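PDB 4MRU: SusD homolog from Bacteroides thetaiotaomicron, which probably binds mucin O-glycans at the cell surface, as a SusD-family outer-membrane lipoprotein, and also binds magnesium. Local coordinates for residues D273-K278 with H363-A368; G355-F360 with G367-L372; M206-C211 with A338-N343; D150-V155 with H499-R504. One frame throughout, in Å; residues are numbered along the deposited sequence. Where two conformers were deposited one is given.

Contact 1 of 4, residues D273-K278 with H363-A368; sequences DPRRDK and HGASGA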
# COMPACT_ATOMS: atom_id res chain seq x y z
N ASP A 273 12.02 -4.85 -17.98
CA ASP A 273 12.23 -3.73 -17.07
C ASP A 273 13.61 -3.86 -16.42
O ASP A 273 13.89 -4.86 -15.72
CB ASP A 273 11.10 -3.74 -16.04
CG ASP A 273 11.00 -2.49 -15.22
OD1 ASP A 273 12.01 -1.98 -14.75
OD2 ASP A 273 9.85 -2.05 -15.02
N PRO A 274 14.50 -2.85 -16.61
CA PRO A 274 15.80 -2.94 -15.95
C PRO A 274 15.76 -2.99 -14.40
O PRO A 274 16.77 -3.32 -13.80
CB PRO A 274 16.51 -1.64 -16.41
CG PRO A 274 15.82 -1.25 -17.67
CD PRO A 274 14.38 -1.65 -17.47
N ARG A 275 14.64 -2.72 -13.75
CA ARG A 275 14.57 -2.80 -12.28
C ARG A 275 14.49 -4.23 -11.73
O ARG A 275 14.53 -4.42 -10.50
CB ARG A 275 13.36 -2.00 -11.76
CG ARG A 275 13.54 -0.52 -11.92
CD ARG A 275 12.24 0.24 -11.67
NE ARG A 275 11.31 0.07 -12.78
CZ ARG A 275 10.19 0.78 -12.95
NH1 ARG A 275 9.85 1.72 -12.09
NH2 ARG A 275 9.42 0.56 -14.00
N ARG A 276 14.27 -5.20 -12.61
CA ARG A 276 14.05 -6.58 -12.16
C ARG A 276 15.20 -7.08 -11.30
O ARG A 276 14.95 -7.71 -10.30
CB ARG A 276 13.82 -7.51 -13.35
CG ARG A 276 12.43 -7.39 -13.93
CD ARG A 276 12.28 -8.18 -15.22
NE ARG A 276 13.21 -7.72 -16.22
CZ ARG A 276 13.56 -8.40 -17.31
NH1 ARG A 276 13.03 -9.60 -17.57
NH2 ARG A 276 14.44 -7.87 -18.16
N ASP A 277 16.44 -6.75 -11.65
CA ASP A 277 17.57 -7.31 -10.90
C ASP A 277 17.76 -6.60 -9.57
O ASP A 277 18.54 -7.05 -8.75
CB ASP A 277 18.87 -7.36 -11.71
CG ASP A 277 19.57 -6.02 -11.82
OD1 ASP A 277 18.90 -4.98 -11.81
OD2 ASP A 277 20.82 -6.03 -11.88
N LYS A 278 17.03 -5.51 -9.35
CA LYS A 278 16.99 -4.83 -8.06
C LYS A 278 15.79 -5.29 -7.22
O LYS A 278 15.79 -5.16 -6.01
CB LYS A 278 16.92 -3.33 -8.24
CG LYS A 278 18.07 -2.76 -9.13
CD LYS A 278 19.38 -2.86 -8.42
CE LYS A 278 20.51 -2.15 -9.19
NZ LYS A 278 20.51 -2.55 -10.61
N HIS A 363 16.40 2.92 -7.34
CA HIS A 363 16.96 1.57 -7.33
C HIS A 363 18.32 1.45 -8.03
O HIS A 363 18.85 0.35 -8.15
CB HIS A 363 15.97 0.65 -7.99
CG HIS A 363 14.68 0.58 -7.24
ND1 HIS A 363 14.54 -0.13 -6.08
CD2 HIS A 363 13.49 1.20 -7.45
CE1 HIS A 363 13.31 0.02 -5.62
NE2 HIS A 363 12.66 0.84 -6.42
N GLY A 364 18.89 2.55 -8.47
CA GLY A 364 20.15 2.51 -9.21
C GLY A 364 20.07 1.89 -10.61
O GLY A 364 21.07 1.39 -11.14
N ALA A 365 18.88 1.90 -11.21
CA ALA A 365 18.67 1.30 -12.50
C ALA A 365 18.87 2.31 -13.64
O ALA A 365 18.55 3.49 -13.50
CB ALA A 365 17.27 0.70 -12.56
N SER A 366 19.44 1.82 -14.74
CA SER A 366 19.75 2.59 -15.95
C SER A 366 18.73 2.33 -17.00
O SER A 366 18.00 1.32 -16.95
CB SER A 366 21.10 2.20 -16.53
OG SER A 366 22.13 2.50 -15.61
N GLY A 367 18.64 3.23 -17.95
CA GLY A 367 17.81 3.03 -19.11
C GLY A 367 16.41 3.63 -19.06
O GLY A 367 15.58 3.28 -19.92
N ALA A 368 16.11 4.54 -18.13
CA ALA A 368 14.73 4.98 -18.01
C ALA A 368 14.22 5.65 -19.30
O ALA A 368 13.04 5.47 -19.69
CB ALA A 368 14.57 5.95 -16.85

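Contact 2 of 4, residues G355-F360 with G367-L372; sequences GVKLSF and GAEDYL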
# COMPACT_ATOMS: atom_id res chain seq x y z
N GLY A 355 8.12 10.30 -12.69
CA GLY A 355 7.89 9.23 -11.75
C GLY A 355 8.67 7.99 -12.10
O GLY A 355 9.26 7.36 -11.24
N VAL A 356 8.70 7.64 -13.39
CA VAL A 356 9.43 6.47 -13.82
C VAL A 356 10.94 6.71 -13.58
O VAL A 356 11.66 5.84 -13.08
CB VAL A 356 9.16 6.16 -15.31
CG1 VAL A 356 10.06 5.03 -15.78
CG2 VAL A 356 7.70 5.79 -15.52
N LYS A 357 11.41 7.85 -14.00
CA LYS A 357 12.84 8.22 -13.83
C LYS A 357 13.30 8.18 -12.36
O LYS A 357 14.40 7.70 -12.04
CB LYS A 357 13.12 9.57 -14.45
CG LYS A 357 13.18 9.50 -15.98
CD LYS A 357 13.53 10.84 -16.63
CE LYS A 357 12.39 11.83 -16.44
NZ LYS A 357 12.49 12.97 -17.40
N LEU A 358 12.48 8.74 -11.49
CA LEU A 358 12.73 8.73 -10.06
C LEU A 358 12.77 7.32 -9.51
O LEU A 358 13.59 7.03 -8.66
CB LEU A 358 11.66 9.52 -9.31
CG LEU A 358 11.76 11.02 -9.46
CD1 LEU A 358 10.50 11.71 -8.96
CD2 LEU A 358 12.97 11.57 -8.73
N SER A 359 11.85 6.45 -9.94
CA SER A 359 11.90 5.06 -9.47
C SER A 359 13.18 4.37 -9.95
O SER A 359 13.81 3.66 -9.19
CB SER A 359 10.67 4.29 -9.91
OG SER A 359 10.78 2.92 -9.65
N PHE A 360 13.54 4.50 -11.22
CA PHE A 360 14.84 3.94 -11.67
C PHE A 360 16.00 4.47 -10.83
O PHE A 360 16.90 3.70 -10.38
CB PHE A 360 15.13 4.26 -13.16
CG PHE A 360 14.46 3.33 -14.14
CD1 PHE A 360 13.08 3.13 -14.11
CD2 PHE A 360 15.22 2.65 -15.11
CE1 PHE A 360 12.47 2.33 -15.04
CE2 PHE A 360 14.60 1.84 -16.06
CZ PHE A 360 13.23 1.65 -16.00
N GLY A 367 18.64 3.23 -17.95
CA GLY A 367 17.81 3.03 -19.11
C GLY A 367 16.41 3.63 -19.06
O GLY A 367 15.58 3.28 -19.92
N ALA A 368 16.11 4.54 -18.13
CA ALA A 368 14.73 4.98 -18.01
C ALA A 368 14.22 5.65 -19.30
O ALA A 368 13.04 5.47 -19.69
CB ALA A 368 14.57 5.95 -16.85
N GLU A 369 15.06 6.42 -19.94
CA GLU A 369 14.61 7.22 -21.08
C GLU A 369 14.18 6.30 -22.23
O GLU A 369 13.14 6.54 -22.79
CB GLU A 369 15.67 8.23 -21.54
CG GLU A 369 15.93 9.36 -20.51
CD GLU A 369 14.96 10.54 -20.57
OE1 GLU A 369 13.86 10.41 -21.15
OE2 GLU A 369 15.30 11.62 -20.00
N ASP A 370 14.97 5.26 -22.56
CA ASP A 370 14.53 4.28 -23.57
C ASP A 370 13.27 3.48 -23.14
O ASP A 370 12.40 3.22 -23.93
CB ASP A 370 15.64 3.29 -23.92
CG ASP A 370 16.70 3.90 -24.83
OD1 ASP A 370 16.40 4.91 -25.49
OD2 ASP A 370 17.82 3.34 -24.88
N TYR A 371 13.22 3.07 -21.88
CA TYR A 371 12.08 2.34 -21.31
C TYR A 371 10.78 3.13 -21.48
O TYR A 371 9.75 2.60 -21.84
CB TYR A 371 12.36 2.05 -19.82
CG TYR A 371 11.24 1.37 -19.03
CD1 TYR A 371 11.16 -0.02 -18.98
CD2 TYR A 371 10.33 2.10 -18.32
CE1 TYR A 371 10.19 -0.66 -18.27
CE2 TYR A 371 9.33 1.46 -17.55
CZ TYR A 371 9.28 0.08 -17.51
OH TYR A 371 8.31 -0.55 -16.77
N LEU A 372 10.87 4.43 -21.32
CA LEU A 372 9.70 5.31 -21.46
C LEU A 372 9.12 5.37 -22.87
O LEU A 372 8.00 5.81 -23.04
CB LEU A 372 10.08 6.73 -21.00
CG LEU A 372 10.06 6.99 -19.49
CD1 LEU A 372 10.66 8.34 -19.22
CD2 LEU A 372 8.65 6.89 -18.99
O HOH W 1 11.68 12.05 -19.94

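Contact 3 of 4, residues M206-C211 with A338-N343; sequences MAMRLC and ALRKWN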
# COMPACT_ATOMS: atom_id res chain seq x y z
N MSE A 206 -4.15 10.70 0.02
CA MSE A 206 -5.49 10.55 0.56
C MSE A 206 -6.51 11.34 -0.22
O MSE A 206 -7.62 10.86 -0.45
CB MSE A 206 -5.47 11.01 2.00
CG MSE A 206 -4.71 10.02 2.89
SE MSE A 206 -4.55 10.78 4.72
CE MSE A 206 -6.38 11.50 4.97
N ALA A 207 -6.15 12.53 -0.68
CA ALA A 207 -7.03 13.28 -1.58
C ALA A 207 -7.33 12.49 -2.85
O ALA A 207 -8.49 12.40 -3.27
CB ALA A 207 -6.43 14.64 -1.91
N MSE A 208 -6.32 11.91 -3.49
CA MSE A 208 -6.54 11.21 -4.76
C MSE A 208 -7.45 10.01 -4.56
O MSE A 208 -8.29 9.70 -5.40
CB MSE A 208 -5.19 10.78 -5.38
CG MSE A 208 -5.32 10.45 -6.86
SE MSE A 208 -5.77 12.05 -7.94
CE MSE A 208 -4.28 13.18 -7.39
N ARG A 209 -7.36 9.41 -3.38
CA ARG A 209 -8.15 8.25 -3.00
C ARG A 209 -9.63 8.54 -3.09
O ARG A 209 -10.39 7.64 -3.42
CB ARG A 209 -7.81 7.76 -1.58
CG ARG A 209 -8.37 6.38 -1.29
CD ARG A 209 -7.45 5.22 -1.74
NE ARG A 209 -6.39 5.05 -0.75
CZ ARG A 209 -5.09 4.98 -0.96
NH1 ARG A 209 -4.55 5.01 -2.18
NH2 ARG A 209 -4.31 4.83 0.11
N LEU A 210 -10.02 9.80 -2.85
CA LEU A 210 -11.43 10.16 -2.79
C LEU A 210 -11.98 10.80 -4.07
O LEU A 210 -13.10 11.38 -4.07
CB LEU A 210 -11.67 11.13 -1.62
CG LEU A 210 -11.07 10.75 -0.26
CD1 LEU A 210 -11.55 11.73 0.80
CD2 LEU A 210 -11.40 9.33 0.11
N CYS A 211 -11.28 10.62 -5.18
CA CYS A 211 -11.66 11.34 -6.41
C CYS A 211 -12.97 10.81 -7.03
O CYS A 211 -13.57 11.48 -7.87
CB CYS A 211 -10.49 11.35 -7.39
SG CYS A 211 -10.29 9.74 -8.18
N ALA A 338 -3.01 15.80 -12.68
CA ALA A 338 -2.90 16.64 -13.84
C ALA A 338 -3.81 16.14 -14.99
O ALA A 338 -4.49 16.93 -15.64
CB ALA A 338 -1.44 16.76 -14.29
N LEU A 339 -3.85 14.83 -15.17
CA LEU A 339 -4.71 14.22 -16.14
C LEU A 339 -6.17 14.54 -15.84
O LEU A 339 -6.97 14.71 -16.75
CB LEU A 339 -4.48 12.72 -16.17
CG LEU A 339 -5.07 12.01 -17.37
CD1 LEU A 339 -4.37 12.38 -18.69
CD2 LEU A 339 -4.98 10.51 -17.16
N ARG A 340 -6.51 14.69 -14.55
CA ARG A 340 -7.86 15.01 -14.12
C ARG A 340 -8.12 16.53 -14.12
O ARG A 340 -9.18 16.97 -13.69
CB ARG A 340 -8.12 14.44 -12.70
CG ARG A 340 -8.17 12.93 -12.60
CD ARG A 340 -8.37 12.45 -11.18
NE ARG A 340 -8.30 11.01 -11.14
CZ ARG A 340 -9.29 10.21 -11.55
NH1 ARG A 340 -10.43 10.69 -12.04
NH2 ARG A 340 -9.12 8.91 -11.52
N LYS A 341 -7.15 17.31 -14.58
CA LYS A 341 -7.24 18.76 -14.67
C LYS A 341 -7.17 19.40 -13.28
O LYS A 341 -7.58 20.52 -13.10
CB LYS A 341 -8.51 19.22 -15.44
CG LYS A 341 -8.64 18.60 -16.84
CD LYS A 341 -9.64 19.30 -17.77
CE LYS A 341 -11.09 18.94 -17.51
NZ LYS A 341 -11.51 17.70 -18.22
N TRP A 342 -6.62 18.70 -12.29
CA TRP A 342 -6.33 19.34 -11.02
C TRP A 342 -5.02 20.13 -11.19
O TRP A 342 -4.16 19.76 -12.02
CB TRP A 342 -6.14 18.33 -9.91
CG TRP A 342 -7.32 17.53 -9.56
CD1 TRP A 342 -8.49 17.47 -10.24
CD2 TRP A 342 -7.43 16.62 -8.50
NE1 TRP A 342 -9.36 16.60 -9.64
CE2 TRP A 342 -8.74 16.06 -8.55
CE3 TRP A 342 -6.58 16.24 -7.47
CZ2 TRP A 342 -9.19 15.16 -7.63
CZ3 TRP A 342 -7.04 15.34 -6.55
CH2 TRP A 342 -8.33 14.82 -6.62
N ASN A 343 -4.86 21.20 -10.42
CA ASN A 343 -3.65 22.02 -10.57
C ASN A 343 -2.48 21.42 -9.77
O ASN A 343 -2.34 21.69 -8.56
CB ASN A 343 -3.92 23.46 -10.19
CG ASN A 343 -2.71 24.34 -10.46
OD1 ASN A 343 -1.67 23.88 -10.95
ND2 ASN A 343 -2.83 25.60 -10.12

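Contact 4 of 4, residues D150-V155 with H499-R504; sequences DSQKDV and HVWWDR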
# COMPACT_ATOMS: atom_id res chain seq x y z
N ASP A 150 -16.17 4.71 13.45
CA ASP A 150 -16.51 5.82 12.58
C ASP A 150 -16.73 5.33 11.15
O ASP A 150 -16.05 4.42 10.69
CB ASP A 150 -15.42 6.86 12.50
CG ASP A 150 -15.10 7.55 13.85
OD1 ASP A 150 -15.87 7.45 14.82
OD2 ASP A 150 -14.02 8.20 13.89
N SER A 151 -17.59 6.02 10.42
CA SER A 151 -17.68 5.80 8.99
C SER A 151 -16.34 6.10 8.32
O SER A 151 -15.56 6.92 8.79
CB SER A 151 -18.80 6.64 8.37
OG SER A 151 -18.48 8.01 8.28
N GLN A 152 -16.06 5.43 7.19
CA GLN A 152 -14.81 5.72 6.50
C GLN A 152 -14.76 7.20 6.11
O GLN A 152 -13.71 7.85 6.22
CB GLN A 152 -14.63 4.87 5.26
CG GLN A 152 -13.34 5.13 4.52
CD GLN A 152 -13.12 4.18 3.35
OE1 GLN A 152 -13.76 4.32 2.31
NE2 GLN A 152 -12.21 3.22 3.50
N LYS A 153 -15.89 7.76 5.70
CA LYS A 153 -15.91 9.20 5.36
C LYS A 153 -15.47 10.04 6.55
O LYS A 153 -14.68 10.99 6.41
CB LYS A 153 -17.29 9.64 4.87
CG LYS A 153 -17.33 11.11 4.50
CD LYS A 153 -18.70 11.67 4.27
CE LYS A 153 -19.17 11.68 2.82
NZ LYS A 153 -20.12 12.82 2.61
N ASP A 154 -16.02 9.73 7.71
CA ASP A 154 -15.68 10.48 8.93
C ASP A 154 -14.25 10.23 9.37
O ASP A 154 -13.59 11.14 9.91
CB ASP A 154 -16.65 10.17 10.07
CG ASP A 154 -18.03 10.82 9.87
OD1 ASP A 154 -18.19 11.74 9.05
OD2 ASP A 154 -18.94 10.41 10.57
N VAL A 155 -13.74 9.02 9.13
CA VAL A 155 -12.33 8.82 9.40
C VAL A 155 -11.45 9.73 8.53
O VAL A 155 -10.55 10.39 9.06
CB VAL A 155 -11.90 7.37 9.22
CG1 VAL A 155 -10.42 7.24 9.46
CG2 VAL A 155 -12.63 6.49 10.23
N HIS A 499 -17.98 -3.05 -1.14
CA HIS A 499 -17.06 -1.94 -1.40
C HIS A 499 -16.98 -1.03 -0.17
O HIS A 499 -18.00 -0.68 0.44
CB HIS A 499 -17.50 -1.10 -2.61
CG HIS A 499 -17.34 -1.79 -3.94
ND1 HIS A 499 -17.20 -1.09 -5.11
CD2 HIS A 499 -17.29 -3.10 -4.28
CE1 HIS A 499 -17.07 -1.94 -6.12
NE2 HIS A 499 -17.13 -3.16 -5.65
N VAL A 500 -15.78 -0.56 0.12
CA VAL A 500 -15.61 0.55 1.06
C VAL A 500 -16.09 1.85 0.40
O VAL A 500 -16.19 1.92 -0.83
CB VAL A 500 -14.14 0.69 1.59
CG1 VAL A 500 -13.65 -0.66 2.18
CG2 VAL A 500 -13.21 1.16 0.52
N TRP A 501 -16.28 2.88 1.22
CA TRP A 501 -16.93 4.12 0.75
C TRP A 501 -16.23 4.78 -0.44
O TRP A 501 -16.91 5.23 -1.34
CB TRP A 501 -17.06 5.12 1.92
CG TRP A 501 -17.45 6.50 1.50
CD1 TRP A 501 -18.67 6.92 1.08
CD2 TRP A 501 -16.60 7.65 1.50
NE1 TRP A 501 -18.63 8.27 0.79
CE2 TRP A 501 -17.36 8.73 1.01
CE3 TRP A 501 -15.27 7.87 1.84
CZ2 TRP A 501 -16.83 10.01 0.90
CZ3 TRP A 501 -14.73 9.15 1.69
CH2 TRP A 501 -15.53 10.20 1.25
N TRP A 502 -14.91 4.84 -0.49
CA TRP A 502 -14.28 5.52 -1.63
C TRP A 502 -14.26 4.69 -2.93
O TRP A 502 -13.88 5.23 -3.95
CB TRP A 502 -12.85 6.01 -1.31
CG TRP A 502 -11.86 5.02 -0.68
CD1 TRP A 502 -11.37 5.08 0.56
CD2 TRP A 502 -11.20 3.91 -1.31
NE1 TRP A 502 -10.49 4.09 0.79
CE2 TRP A 502 -10.39 3.33 -0.34
CE3 TRP A 502 -11.27 3.33 -2.56
CZ2 TRP A 502 -9.61 2.22 -0.60
CZ3 TRP A 502 -10.49 2.21 -2.82
CH2 TRP A 502 -9.70 1.65 -1.83
N ASP A 503 -14.60 3.40 -2.86
CA ASP A 503 -14.50 2.49 -4.01
C ASP A 503 -15.78 2.58 -4.80
O ASP A 503 -16.74 1.78 -4.62
CB ASP A 503 -14.20 1.06 -3.53
CG ASP A 503 -14.07 0.06 -4.66
OD1 ASP A 503 -14.15 0.48 -5.84
OD2 ASP A 503 -13.89 -1.15 -4.34
N ARG A 504 -15.85 3.62 -5.63
CA ARG A 504 -17.11 3.98 -6.31
C ARG A 504 -16.95 4.10 -7.81
O ARG A 504 -17.90 4.41 -8.48
CB ARG A 504 -17.64 5.31 -5.77
CG ARG A 504 -17.73 5.40 -4.26
CD ARG A 504 -18.56 6.61 -3.80
NE ARG A 504 -19.98 6.26 -3.70
CZ ARG A 504 -20.55 5.65 -2.66
NH1 ARG A 504 -19.84 5.28 -1.60
NH2 ARG A 504 -21.82 5.37 -2.69

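Contact 1 of 4, residues D273-K278 with H363-A368
K278 lays its aliphatic chain along the backbone at the end of helix 348-363, with CE 3.2 Å from H363 O and the CB atoms of K278 and H363 4.1 Å apart as the side chains run antiparallel. Bends at chi2 (-69°) and chi4 (-49°) curl the lysine back, and its NZ makes a salt bridge of 3.2 Å to D277 OD1 of its own helix. G364, with positive phi in a Schellman motif, turns the backbone out of helix 348-363. Beyond it A365 CB meets R275 CG at 4.0 Å, and P274 CB lies 3.4 Å from S366 O. R275 is steered by D273: its NE and NH2 grip the carboxylate side-on, and NE to OD1 is almost straight (178°) and in the guanidinium plane. The same OD1 also caps R275 N. With an alanine in place of K278, the backbone around H363 O would probably lose its methylene cover and D277 its charged mate. No hydrogen bond crosses between the segments; the side-chain bonds lie within 273-278, and R275 NH1 and NH2 also bond S359 and Q418, implying a surface junction held by van der Waals packing beside a turn with its own hydrogen bonds.

Contact 2 of 4, residues G355-F360 with G367-L372
F360 turns CG beside its backbone N (chi1 -82°), while Y371 holds CG anti to N (chi1 176°), and these settings bring F360 CZ over one face of the tyrosine ring, 3.6 Å from Y371 CG. Helix 348-363 here meets the short helix 368-371, which folds back on it through a short loop, in a SusD-family protein of the TPR clan. The ring planes meet at 56°, an oblique approach with centroids 5.1 Å apart. A368 supplies a CH-pi contact over the face of F360, its CB 4.0 Å from the ring centroid. A leucine here lacks the flat ring, and the A368 methyl and the face of Y371 would probably be left less well covered. Further along, V356 CG2 packs on L372 CD2 at 3.8 Å, and V356 CG1 touches Y371 CD2. L372 lies near a bound magnesium ion, and the next residue, N373, is a magnesium ligand seen for this protein. The Y371 hydroxyl reaches beyond the pair to Q418 of helix 408-423. On the solvent side K357 and E369 carry opposite charges but fall short of a salt bridge, their NZ and OE2 standing 4.1 Å apart. One water joins them instead, accepting from K357 NZ at 2.8 Å and donating to E369 OE1 at 3.0 Å.

Contact 3 of 4, residues M206-C211 with A338-N343
M208, a selenomethionine, runs from helix 192-209 across the six-membered ring of W342. CG leaves CB anti to the backbone N (chi1 -163°), and bends at chi2 and chi3 then carry SE and CE to the indole. SE stands 4.2 Å from the centroid of the six-membered ring and 29° off its normal, an oblique Met-aromatic contact. It also lies 4.2 Å from R340 CD, touching both the indole and the arginine chain. The terminal CE ends 3.6 Å from W342 CZ3. C211 takes up the other part of the interface: its CB approaches W342 CZ2 at 4.0 Å, whereas SG sits over the centre of the R340 guanidinium, 3.5 Å from CZ. R340 runs extended from CG to NE, which carries its guanidinium to C211 SG, and its charged end is fixed by a salt bridge from NE to E336 and a hydrogen bond from NH2 to the Y212 hydroxyl. At the indole rim A207 O lies near the ring plane, 4.1 Å from W342 CH2. No hydrogen bond joins the two segments; the contact is packing, with the selenium standing where methionine has its sulfur. It joins the C-terminal end of helix 192-209 to the Schellman turn after helix 327-339, with W342 also resting on helix 216-229 and R340 on helices 408-423 and 427-437.

Contact 4 of 4, residues D150-V155 with H499-R504
Q152 and W502 lie with amide and indole planes only 4° apart, while W501 turns the face of its ring to K153. The setting is the N-terminal turn of helix 152-173, capped by S151, against the type I beta turn V500-D503 near the C-terminal end of the SusD-like chain. An extended Q152 pushes its amide into this turn, where OE1 accepts from W502 N at 3.1 Å, the donor lying nearly in line with the C=O bond (170°). W501 N is equally close to OE1 but badly angled, which leaves one backbone N-H of the turn as the donor. OE1 also comes 3.1 Å from W502 CD1, and V500 CG2 packs 3.7 Å from it. The amide NE2 has a weak bond to T122 O, while W502 NE1 donates to D123, and these outside acceptors serve the two neighbouring N-H groups. K153 crosses W501 in a CH-pi contact: CB stands 3.8 Å from the centroid of the six-membered ring and just 3° off its normal. Bent at chi3, the lysine then follows the indole toward its nitrogen side. E486 of helix 473-486 accepts from both Q152 N and K153 N, linking the start of helix 152-173 to the end of helix 473-486. At the far end of this overlap, K153 CE is 3.5 Å from W501 CZ2.

Contact 4 is the buried member, contacts 2 and 3 are partly buried, and contact 1 lies at the surface. Contacts 1 and 2 both involve helix 348-363 and the loop after it and share G367 and A368; D273 and R275 of the former approach Y371 of the latter. Contacts 3 and 4 also touch, through L210 packed on W501 and W502, although their centres are about 17 Å apart. Contacts 1 and 4 lie on opposite sides of the chain's centre. Only contact 4 has a direct hydrogen bond between its segments; contact 2 uses a water on its solvent side, contact 3 sets a methionine (here selenomethionine) and a cysteine against flat groups, and contact 1 relies on aliphatic cover of backbone.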